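Local coordinates for prephenate dehydrogenase (Corynebacterium glutamicum ATCC 13032, PDB 3KTD), which probably catalyses the NAD(P)+-dependent oxidative decarboxylation of prephenate, a step of tyrosine biosynthesis, at residues Ser33-Asn38 against Gln63-Glu68; Asp57-Leu62 against His89-Asn94; Lys45-Val48 against Asp53-Ala56; Val11-Leu16 against Ser22-Leu27. All blocks are in the same frame, centred on the assembly; numbering follows the deposited sequence.

Contact 1: Ser33-Asn38 against Gln63-Glu68; sequences SVFGYN and QRAAAE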
loop_
_atom_site.group_PDB
_atom_site.type_symbol
_atom_site.label_atom_id
_atom_site.label_comp_id
_atom_site.label_asym_id
_atom_site.label_seq_id
_atom_site.Cartn_x
_atom_site.Cartn_y
_atom_site.Cartn_z
ATOM N N SER A 33 22.785 27.626 13.406
ATOM C CA SER A 33 24.176 27.185 13.365
ATOM C C SER A 33 24.257 25.666 13.231
ATOM O O SER A 33 23.767 24.946 14.092
ATOM C CB SER A 33 24.894 27.634 14.643
ATOM O OG SER A 33 26.257 27.248 14.621
ATOM N N VAL A 34 24.884 25.189 12.158
ATOM C CA VAL A 34 24.993 23.751 11.914
ATOM C C VAL A 34 26.192 23.381 11.038
ATOM O O VAL A 34 26.606 24.143 10.157
ATOM C CB VAL A 34 23.707 23.211 11.241
ATOM C CG1 VAL A 34 23.512 23.838 9.864
ATOM C CG2 VAL A 34 23.747 21.695 11.132
ATOM N N PHE A 35 26.743 22.201 11.293
ATOM C CA PHE A 35 27.852 21.665 10.507
ATOM C C PHE A 35 27.823 20.137 10.596
ATOM O O PHE A 35 27.126 19.583 11.439
ATOM C CB PHE A 35 29.200 22.259 10.969
ATOM C CG PHE A 35 29.609 21.874 12.364
ATOM C CD1 PHE A 35 28.962 22.404 13.469
ATOM C CD2 PHE A 35 30.674 21.018 12.574
ATOM C CE1 PHE A 35 29.344 22.050 14.760
ATOM C CE2 PHE A 35 31.069 20.661 13.860
ATOM C CZ PHE A 35 30.401 21.175 14.953
ATOM N N GLY A 36 28.547 19.444 9.726
ATOM C CA GLY A 36 28.472 17.985 9.729
ATOM C C GLY A 36 29.603 17.235 9.063
ATOM O O GLY A 36 30.527 17.827 8.507
ATOM N N TYR A 37 29.506 15.911 9.129
ATOM C CA TYR A 37 30.527 15.017 8.617
ATOM C C TYR A 37 29.937 13.995 7.657
ATOM O O TYR A 37 28.897 13.393 7.938
ATOM C CB TYR A 37 31.230 14.326 9.794
ATOM C CG TYR A 37 31.868 12.989 9.481
ATOM C CD1 TYR A 37 33.054 12.906 8.760
ATOM C CD2 TYR A 37 31.295 11.808 9.928
ATOM C CE1 TYR A 37 33.645 11.680 8.475
ATOM C CE2 TYR A 37 31.874 10.583 9.650
ATOM C CZ TYR A 37 33.050 10.523 8.919
ATOM O OH TYR A 37 33.620 9.295 8.636
ATOM N N ASN A 38 30.605 13.839 6.517
ATOM C CA ASN A 38 30.309 12.803 5.534
ATOM C C ASN A 38 31.607 12.032 5.358
ATOM O O ASN A 38 32.663 12.644 5.200
ATOM C CB ASN A 38 29.885 13.429 4.205
ATOM C CG ASN A 38 29.347 12.403 3.200
ATOM O OD1 ASN A 38 29.518 11.195 3.372
ATOM N ND2 ASN A 38 28.687 12.887 2.150
ATOM N N GLN A 63 36.186 16.985 17.656
ATOM C CA GLN A 63 37.007 17.901 18.458
ATOM C C GLN A 63 36.316 19.264 18.579
ATOM O O GLN A 63 36.231 19.840 19.665
ATOM C CB GLN A 63 38.394 18.065 17.832
ATOM C CG GLN A 63 39.334 18.955 18.660
ATOM C CD GLN A 63 40.722 19.108 18.040
ATOM O OE1 GLN A 63 40.865 19.299 16.828
ATOM N NE2 GLN A 63 41.753 19.040 18.882
ATOM N N ARG A 64 35.828 19.754 17.441
ATOM C CA ARG A 64 35.107 21.021 17.340
ATOM C C ARG A 64 33.754 20.912 18.016
ATOM O O ARG A 64 33.314 21.837 18.695
ATOM C CB ARG A 64 34.917 21.390 15.861
ATOM C CG ARG A 64 34.044 22.614 15.590
ATOM C CD ARG A 64 33.908 22.857 14.095
ATOM N NE ARG A 64 32.787 23.736 13.756
ATOM C CZ ARG A 64 32.399 24.021 12.511
ATOM N NH1 ARG A 64 33.029 23.502 11.459
ATOM N NH2 ARG A 64 31.367 24.830 12.311
ATOM N N ALA A 65 33.086 19.781 17.813
ATOM C CA ALA A 65 31.790 19.557 18.427
ATOM C C ALA A 65 31.947 19.667 19.931
ATOM O O ALA A 65 31.124 20.295 20.600
ATOM C CB ALA A 65 31.240 18.198 18.040
ATOM N N ALA A 66 33.018 19.072 20.453
ATOM C CA ALA A 66 33.315 19.128 21.884
ATOM C C ALA A 66 33.653 20.547 22.306
ATOM O O ALA A 66 33.233 20.993 23.369
ATOM C CB ALA A 66 34.447 18.181 22.247
ATOM N N ALA A 67 34.394 21.264 21.469
ATOM C CA ALA A 67 34.766 22.652 21.772
ATOM C C ALA A 67 33.562 23.587 21.858
ATOM O O ALA A 67 33.576 24.513 22.660
ATOM C CB ALA A 67 35.754 23.175 20.739
ATOM N N GLU A 68 32.528 23.336 21.048
ATOM C CA GLU A 68 31.333 24.207 20.982
ATOM C C GLU A 68 30.098 23.673 21.731
ATOM O O GLU A 68 29.020 24.266 21.646
ATOM C CB GLU A 68 30.951 24.451 19.515
ATOM C CG GLU A 68 32.052 25.072 18.643
ATOM C CD GLU A 68 31.637 25.267 17.176
ATOM O OE1 GLU A 68 30.476 24.962 16.808
ATOM O OE2 GLU A 68 32.483 25.734 16.384
HETATM O O HOH W 1 29.631 26.401 14.720
#

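Contact 2: Asp57-Leu62 against His89-Asn94; sequences DLEATL and HTHAPN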
loop_
_atom_site.group_PDB
_atom_site.type_symbol
_atom_site.label_atom_id
_atom_site.label_comp_id
_atom_site.label_asym_id
_atom_site.label_seq_id
_atom_site.Cartn_x
_atom_site.Cartn_y
_atom_site.Cartn_z
ATOM N N ASP A 57 36.540 14.602 7.953
ATOM C CA ASP A 57 37.488 14.321 9.020
ATOM C C ASP A 57 36.693 14.139 10.326
ATOM O O ASP A 57 36.371 15.116 11.013
ATOM C CB ASP A 57 38.467 15.494 9.110
ATOM C CG ASP A 57 39.604 15.250 10.079
ATOM O OD1 ASP A 57 39.507 14.323 10.909
ATOM O OD2 ASP A 57 40.603 16.005 10.023
ATOM N N LEU A 58 36.376 12.891 10.665
ATOM C CA LEU A 58 35.572 12.602 11.856
ATOM C C LEU A 58 36.216 13.072 13.155
ATOM O O LEU A 58 35.539 13.620 14.028
ATOM C CB LEU A 58 35.261 11.110 11.956
ATOM C CG LEU A 58 34.383 10.726 13.149
ATOM C CD1 LEU A 58 32.993 11.354 13.072
ATOM C CD2 LEU A 58 34.289 9.241 13.227
ATOM N N GLU A 59 37.519 12.850 13.296
ATOM C CA GLU A 59 38.233 13.289 14.498
ATOM C C GLU A 59 38.147 14.811 14.657
ATOM O O GLU A 59 37.916 15.312 15.760
ATOM C CB GLU A 59 39.704 12.853 14.477
ATOM C CG GLU A 59 40.370 12.951 15.864
ATOM C CD GLU A 59 41.891 13.052 15.824
ATOM O OE1 GLU A 59 42.465 13.270 14.731
ATOM O OE2 GLU A 59 42.516 12.934 16.906
ATOM N N ALA A 60 38.334 15.537 13.556
ATOM C CA ALA A 60 38.312 17.000 13.592
ATOM C C ALA A 60 36.925 17.518 13.947
ATOM O O ALA A 60 36.797 18.456 14.743
ATOM C CB ALA A 60 38.774 17.583 12.270
ATOM N N THR A 61 35.894 16.895 13.371
ATOM C CA THR A 61 34.515 17.306 13.614
ATOM C C THR A 61 34.150 17.154 15.081
ATOM O O THR A 61 33.584 18.070 15.675
ATOM C CB THR A 61 33.516 16.504 12.762
ATOM O OG1 THR A 61 33.790 16.715 11.372
ATOM C CG2 THR A 61 32.085 16.937 13.057
ATOM N N LEU A 62 34.483 16.007 15.663
ATOM C CA LEU A 62 34.168 15.738 17.067
ATOM C C LEU A 62 34.950 16.641 18.022
ATOM O O LEU A 62 34.433 17.021 19.074
ATOM C CB LEU A 62 34.409 14.265 17.396
ATOM C CG LEU A 62 33.461 13.277 16.705
ATOM C CD1 LEU A 62 33.946 11.838 16.842
ATOM C CD2 LEU A 62 32.048 13.406 17.253
ATOM N N HIS A 89 31.948 8.900 22.529
ATOM C CA HIS A 89 32.345 8.604 23.912
ATOM C C HIS A 89 33.813 8.932 24.159
ATOM O O HIS A 89 34.186 9.393 25.227
ATOM C CB HIS A 89 32.129 7.109 24.162
ATOM C CG HIS A 89 32.127 6.702 25.605
ATOM N ND1 HIS A 89 31.335 7.314 26.553
ATOM C CD2 HIS A 89 32.747 5.678 26.238
ATOM C CE1 HIS A 89 31.499 6.712 27.717
ATOM N NE2 HIS A 89 32.346 5.712 27.550
ATOM N N THR A 90 34.620 8.682 23.137
ATOM C CA THR A 90 36.059 8.858 23.164
ATOM C C THR A 90 36.540 10.253 22.779
ATOM O O THR A 90 37.618 10.653 23.191
ATOM C CB THR A 90 36.703 7.843 22.203
ATOM O OG1 THR A 90 36.806 6.570 22.862
ATOM C CG2 THR A 90 38.067 8.312 21.739
ATOM N N HIS A 91 35.754 10.993 22.003
ATOM C CA HIS A 91 36.171 12.317 21.512
ATOM C C HIS A 91 35.317 13.532 21.952
ATOM O O HIS A 91 35.774 14.673 21.849
ATOM C CB HIS A 91 36.224 12.280 19.986
ATOM C CG HIS A 91 37.237 11.326 19.434
ATOM N ND1 HIS A 91 36.957 9.997 19.193
ATOM C CD2 HIS A 91 38.521 11.519 19.048
ATOM C CE1 HIS A 91 38.030 9.410 18.693
ATOM N NE2 HIS A 91 38.992 10.311 18.594
ATOM N N ALA A 92 34.083 13.293 22.395
ATOM C CA ALA A 92 33.191 14.347 22.888
ATOM C C ALA A 92 32.336 13.751 24.002
ATOM O O ALA A 92 31.111 13.663 23.887
ATOM C CB ALA A 92 32.319 14.874 21.765
ATOM N N PRO A 93 32.988 13.347 25.098
ATOM C CA PRO A 93 32.318 12.587 26.145
ATOM C C PRO A 93 31.294 13.377 26.950
ATOM O O PRO A 93 30.453 12.770 27.614
ATOM C CB PRO A 93 33.472 12.136 27.058
ATOM C CG PRO A 93 34.727 12.750 26.504
ATOM C CD PRO A 93 34.317 13.801 25.531
ATOM N N ASN A 94 31.364 14.705 26.900
ATOM C CA ASN A 94 30.425 15.540 27.644
ATOM C C ASN A 94 29.312 16.120 26.765
ATOM O O ASN A 94 28.338 16.651 27.283
ATOM C CB ASN A 94 31.174 16.662 28.399
ATOM C CG ASN A 94 30.295 17.348 29.453
ATOM O OD1 ASN A 94 29.517 16.697 30.156
ATOM N ND2 ASN A 94 30.412 18.667 29.555
#

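Contact 3: Lys45-Val48 against Asp53-Ala56; sequences KSAV and DVSA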
loop_
_atom_site.group_PDB
_atom_site.type_symbol
_atom_site.label_atom_id
_atom_site.label_comp_id
_atom_site.label_asym_id
_atom_site.label_seq_id
_atom_site.Cartn_x
_atom_site.Cartn_y
_atom_site.Cartn_z
ATOM N N LYS A 45 33.105 17.623 -0.154
ATOM C CA LYS A 45 33.514 18.635 -1.134
ATOM C C LYS A 45 32.310 19.244 -1.847
ATOM O O LYS A 45 32.246 20.466 -2.033
ATOM C CB LYS A 45 34.447 17.981 -2.161
ATOM C CG LYS A 45 35.069 18.892 -3.223
ATOM C CD LYS A 45 36.126 19.839 -2.646
ATOM C CE LYS A 45 37.150 20.236 -3.715
ATOM N NZ LYS A 45 36.498 20.585 -5.008
ATOM N N SER A 46 31.368 18.381 -2.238
ATOM C CA SER A 46 30.159 18.797 -2.956
ATOM C C SER A 46 29.305 19.738 -2.112
ATOM O O SER A 46 28.880 20.791 -2.594
ATOM C CB SER A 46 29.307 17.581 -3.365
ATOM O OG SER A 46 30.006 16.707 -4.228
ATOM N N ALA A 47 29.050 19.341 -0.864
ATOM C CA ALA A 47 28.267 20.143 0.071
ATOM C C ALA A 47 28.986 21.447 0.449
ATOM O O ALA A 47 28.349 22.491 0.540
ATOM C CB ALA A 47 27.934 19.341 1.310
ATOM N N VAL A 48 30.300 21.393 0.667
ATOM C CA VAL A 48 31.056 22.606 0.979
ATOM C C VAL A 48 30.983 23.581 -0.190
ATOM O O VAL A 48 30.882 24.791 -0.001
ATOM C CB VAL A 48 32.545 22.330 1.294
ATOM C CG1 VAL A 48 33.317 23.641 1.408
ATOM C CG2 VAL A 48 32.675 21.532 2.564
ATOM N N ASP A 53 28.628 23.722 5.572
ATOM C CA ASP A 53 29.834 23.552 6.396
ATOM C C ASP A 53 30.021 22.062 6.743
ATOM O O ASP A 53 29.513 21.568 7.746
ATOM C CB ASP A 53 29.731 24.436 7.651
ATOM C CG ASP A 53 30.957 24.344 8.536
ATOM O OD1 ASP A 53 31.793 23.458 8.268
ATOM O OD2 ASP A 53 31.082 25.140 9.502
ATOM N N VAL A 54 30.771 21.359 5.896
ATOM C CA VAL A 54 30.916 19.907 5.990
ATOM C C VAL A 54 32.378 19.471 5.925
ATOM O O VAL A 54 33.197 20.117 5.282
ATOM C CB VAL A 54 30.115 19.218 4.851
ATOM C CG1 VAL A 54 30.273 17.720 4.903
ATOM C CG2 VAL A 54 28.638 19.595 4.927
ATOM N N SER A 55 32.693 18.372 6.605
ATOM C CA SER A 55 34.046 17.815 6.642
ATOM C C SER A 55 34.005 16.299 6.451
ATOM O O SER A 55 32.958 15.673 6.604
ATOM C CB SER A 55 34.718 18.156 7.979
ATOM O OG SER A 55 35.998 17.552 8.096
ATOM N N ALA A 56 35.137 15.717 6.079
ATOM C CA ALA A 56 35.242 14.265 5.946
ATOM C C ALA A 56 36.228 13.742 6.986
ATOM O O ALA A 56 36.657 12.591 6.931
ATOM C CB ALA A 56 35.664 13.879 4.529
#

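Contact 4: Val11-Leu16 against Ser22-Leu27; sequences VCILGL and SLLRDL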
loop_
_atom_site.group_PDB
_atom_site.type_symbol
_atom_site.label_atom_id
_atom_site.label_comp_id
_atom_site.label_asym_id
_atom_site.label_seq_id
_atom_site.Cartn_x
_atom_site.Cartn_y
_atom_site.Cartn_z
ATOM N N VAL A 11 24.168 22.628 16.005
ATOM C CA VAL A 11 23.911 21.210 15.717
ATOM C C VAL A 11 25.059 20.629 14.895
ATOM O O VAL A 11 25.521 21.256 13.944
ATOM C CB VAL A 11 22.572 21.008 14.968
ATOM C CG1 VAL A 11 22.393 19.559 14.569
ATOM C CG2 VAL A 11 21.407 21.453 15.824
ATOM N N CYS A 12 25.510 19.433 15.272
ATOM C CA CYS A 12 26.604 18.728 14.585
ATOM C C CYS A 12 26.125 17.365 14.038
ATOM O O CYS A 12 25.993 16.400 14.799
ATOM C CB CYS A 12 27.777 18.540 15.548
ATOM S SG CYS A 12 29.198 17.645 14.884
ATOM N N ILE A 13 25.889 17.287 12.725
ATOM C CA ILE A 13 25.315 16.076 12.102
ATOM C C ILE A 13 26.378 15.088 11.599
ATOM O O ILE A 13 27.186 15.421 10.729
ATOM C CB ILE A 13 24.379 16.433 10.921
ATOM C CG1 ILE A 13 23.295 17.416 11.360
ATOM C CG2 ILE A 13 23.719 15.179 10.378
ATOM C CD1 ILE A 13 22.525 18.031 10.233
ATOM N N LEU A 14 26.366 13.876 12.147
ATOM C CA LEU A 14 27.307 12.838 11.748
ATOM C C LEU A 14 26.587 11.881 10.796
ATOM O O LEU A 14 25.675 11.142 11.189
ATOM C CB LEU A 14 27.866 12.122 12.974
ATOM C CG LEU A 14 29.095 12.749 13.659
ATOM C CD1 LEU A 14 29.179 14.268 13.518
ATOM C CD2 LEU A 14 29.142 12.335 15.135
ATOM N N GLY A 15 27.002 11.911 9.535
ATOM C CA GLY A 15 26.316 11.184 8.480
ATOM C C GLY A 15 25.407 12.171 7.773
ATOM O O GLY A 15 24.545 12.791 8.411
ATOM N N LEU A 16 25.611 12.325 6.462
ATOM C CA LEU A 16 24.858 13.288 5.663
ATOM C C LEU A 16 24.183 12.655 4.457
ATOM O O LEU A 16 24.447 13.035 3.315
ATOM C CB LEU A 16 25.771 14.444 5.232
ATOM C CG LEU A 16 26.257 15.301 6.404
ATOM C CD1 LEU A 16 27.294 16.343 5.976
ATOM C CD2 LEU A 16 25.062 15.959 7.083
ATOM N N SER A 22 19.333 16.167 4.627
ATOM C CA SER A 22 18.071 16.909 4.663
ATOM C C SER A 22 17.941 17.779 5.911
ATOM O O SER A 22 17.344 18.850 5.866
ATOM C CB SER A 22 16.886 15.943 4.641
ATOM O OG SER A 22 16.772 15.328 3.384
ATOM N N LEU A 23 18.466 17.283 7.026
ATOM C CA LEU A 23 18.452 18.017 8.276
ATOM C C LEU A 23 19.409 19.204 8.172
ATOM O O LEU A 23 19.060 20.303 8.562
ATOM C CB LEU A 23 18.843 17.094 9.433
ATOM C CG LEU A 23 18.861 17.689 10.841
ATOM C CD1 LEU A 23 17.458 18.046 11.307
ATOM C CD2 LEU A 23 19.517 16.714 11.805
ATOM N N LEU A 24 20.598 18.980 7.620
ATOM C CA LEU A 24 21.584 20.042 7.463
ATOM C C LEU A 24 21.010 21.144 6.593
ATOM O O LEU A 24 21.146 22.334 6.911
ATOM C CB LEU A 24 22.869 19.507 6.824
ATOM C CG LEU A 24 23.986 20.510 6.493
ATOM C CD1 LEU A 24 24.736 20.921 7.724
ATOM C CD2 LEU A 24 24.955 19.925 5.485
ATOM N N ARG A 25 20.365 20.746 5.499
ATOM C CA ARG A 25 19.802 21.708 4.557
ATOM C C ARG A 25 18.682 22.534 5.187
ATOM O O ARG A 25 18.652 23.759 5.018
ATOM C CB ARG A 25 19.271 21.013 3.301
ATOM C CG ARG A 25 20.319 20.474 2.336
ATOM C CD ARG A 25 19.610 19.763 1.173
ATOM N NE ARG A 25 20.507 19.282 0.121
ATOM C CZ ARG A 25 21.069 20.047 -0.813
ATOM N NH1 ARG A 25 20.867 21.359 -0.832
ATOM N NH2 ARG A 25 21.862 19.495 -1.726
ATOM N N ASP A 26 17.764 21.871 5.898
ATOM C CA ASP A 26 16.633 22.574 6.515
ATOM C C ASP A 26 17.091 23.502 7.650
ATOM O O ASP A 26 16.548 24.595 7.814
ATOM C CB ASP A 26 15.567 21.590 7.027
ATOM C CG ASP A 26 14.689 21.020 5.913
ATOM O OD1 ASP A 26 14.593 21.645 4.824
ATOM O OD2 ASP A 26 14.069 19.948 6.135
ATOM N N LEU A 27 18.081 23.063 8.423
ATOM C CA LEU A 27 18.622 23.870 9.506
ATOM C C LEU A 27 19.352 25.084 8.965
ATOM O O LEU A 27 19.338 26.149 9.586
ATOM C CB LEU A 27 19.575 23.057 10.380
ATOM C CG LEU A 27 18.936 22.064 11.353
ATOM C CD1 LEU A 27 20.006 21.284 12.082
ATOM C CD2 LEU A 27 18.009 22.761 12.346
#

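Contact 1: Ser33-Asn38 against Gln63-Glu68
Phe-35 and Arg-64 form a flat stack between strand 34-37 and helix 58-67, a strand-to-helix contact on one face of a Rossmann-type nucleotide-binding fold. In the tight part, the guanidinium lies over one face of the phenyl ring, with centres 3.6 Å apart and planes only 2° from parallel. This is a cation-pi stack: Arg-64 NE lies over the centre of the ring, CZ above its CG-CD2 side, and NH2 over CG, toward the root of the phenyl group. Arg-64 reaches this far because its chain is extended from CG to NE, with CG opposite the backbone N (chi1 174°); its CD passes 3.6 Å from Phe-35 CE2. A phenylalanine suits the strand here, offering a broad apolar face to a delocalised cation and a rim to the helix. At that rim, near the ring plane, Ala-65 CA approaches Phe-35 CZ at 4.1 Å, and the small methyl of Ala-65 lets the ring come up to the helix backbone. Arg-64 is also anchored by a salt bridge from NH2 to Asp-53.

Toward Ser-33 the contact is looser and hydrated. Glu-68 reaches back along the same segment and forms a salt bridge from OE2 to Arg-64 NE, whose hydrogen bond is weak at 3.3 Å. A water links the two segments, weakly held by Ser-33 OG and Arg-64 NH2 but donating to Glu-68 OE1 at 2.7 Å.

Contact 2: Asp57-Leu62 against His89-Asn94
Leu-62 and His-91 make the main contact here, meeting through the bases of their side chains: Leu-62 CB lies 3.7 Å from His-91 CB, and Leu-62 CD1 folds over the same His-91 CB at 3.9 Å. Ala-92 adds its methyl, which rests 4.0 Å from the carbonyl oxygen Leu-62 O. Farther out, toward solvent, the aliphatic part of Glu-59 reaches the imidazole, Glu-59 CG standing 4.0 Å from His-91 CD2. The two side chains run nearly at right angles, and the carboxylate plane is turned 84° from the ring. Glu-59 OE2 and His-91 NE2 remain 4.7 Å apart, too far for a salt bridge, although the carboxylate might modestly favour a protonated imidazole.

In the second shell, His-91 ND1 is hydrogen-bonded to the carbonyl of Ala-87, one turn back in its own helix, which fixes the ring's rotation. Thr-90 CG2 covers one ring face near the rim. On the other helix, Asp-57 is the N-cap: its OD1 accepts from Ala-60 N at 3.1 Å, met from above the carboxylate plane. Asp-57 O accepts twice, from Thr-61 N and Thr-61 OG1. These bonds help satisfy the start of the helix, and the three-residue spacing of Glu-59 and Leu-62 places both beside His-91.

Residue types follow depth: leucine and alanine sit inside, both against Ile-72 of strand 71-74, while glutamate and histidine occupy the outer margin. Successive helices 58-67 and 78-91, joined through a central strand and packed side by side on the sheet, are characteristic of the Rossmann-type fold.

Contact 3: Lys45-Val48 against Asp53-Ala56
Val-48 and Val-54 belong to backbones of contrasting shape that lie only a short link apart in sequence. Val-48 has regular helical angles (phi -63°, psi -38°), whereas Val-54 is extended, as expected of a strand. The chains come closest at Val-48 and Asp-53, with Val-48 CA 5.6 Å from Asp-53 CA, and separate toward Lys-45 and Ala-56.

Val-54 points its side chain at the helix. Its CG2 lies against the methyl of Ala-47, with Ala-47 CB and Val-54 CG2 3.7 Å apart. Ala-47 is a good choice on this buried side of the helix, since its single methyl lets the strand approach closely. Val-48 comes in along the flank: its CG2, set opposite its own carbonyl carbon, is the branch turned to the strand, 4.1 Å from Val-54 CB and 3.8 Å from Val-54 N. Beta-branched valine suits the strand well, because both of its methyls leave close to the backbone and form a short, wide apolar surface.

The flanking Asp-53 and Ser-55 point away from the helix, and Ser-55 OG is hydrogen-bonded to Asp-57 N. The contact closes the right-handed beta-alpha-beta crossover formed by strand 34-37, helix 41-49 and strand 54-55, whose last strand pairs with Gly-36 and Asn-38 at the margin of the sheet, while Trp-134 touches Ala-47 from a loop.

Contact 4: Val11-Leu16 against Ser22-Leu27
Ile-13 projects from strand 11-14 straight into helix 18-29, and its side chain can be followed outward atom by atom. CB is the branch point, from which CG2 turns aside to lie against Leu-16 CD2 of its own segment. CG1, placed opposite the carbonyl carbon (chi1 -55°), heads for the helix and comes 3.9 Å from Leu-23 CD2. The chain then extends (chi2 168°), carrying CD1 to the helix backbone. There the terminal methyl sits between two neighbouring leucines, with Ile-13 CD1 3.6 Å from Leu-23 CD2 and 3.7 Å from Leu-24 CB. An isoleucine suits this position, being branched at CB as strands accept well yet long enough to reach a helix whose axis passes 9.5 Å from that of the strand.

On one side of Ile-13, Val-11 meets the next turn, its CG1 3.9 Å from Leu-27 CD1, the two side chains crossing at about a right angle. On the other, beyond Gly-15, Leu-16 swings its CD2 back to Leu-24 CB at 4.2 Å. Gly-15 would be the first glycine of a GxGxxG pattern, consistent with the dinucleotide-binding turn of a Rossmann fold.

Every side chain that touches is aliphatic and buried. The strand and helix, nearly antiparallel at 156°, are therefore joined here by shape and exclusion of water rather than by directional bonds, the chemistry expected of the inner layer of a beta-alpha-beta unit.

All four contacts lie in the nucleotide-binding part of the chain and surround one end of its large sheet, where strands run 54-55, 34-37, 11-14, 71-74. Along the chain contact 4 comes first; the segments of contact 3 fall between those of contact 1, which alternate with those of contact 2. Contacts 1 and 2 share helix 58-67, with centres about 9 Å apart; contacts 2 and 3 are the most distant pair, about 17 Å. Arg-64 of contact 1 reaches Asp-53 of contact 3, and Val-54 of contact 3 touches Leu-16 and Leu-24 of contact 4. Together they hold helices to both faces of a Rossmann-type sheet, at whose C-terminal strand ends the dinucleotide probably binds.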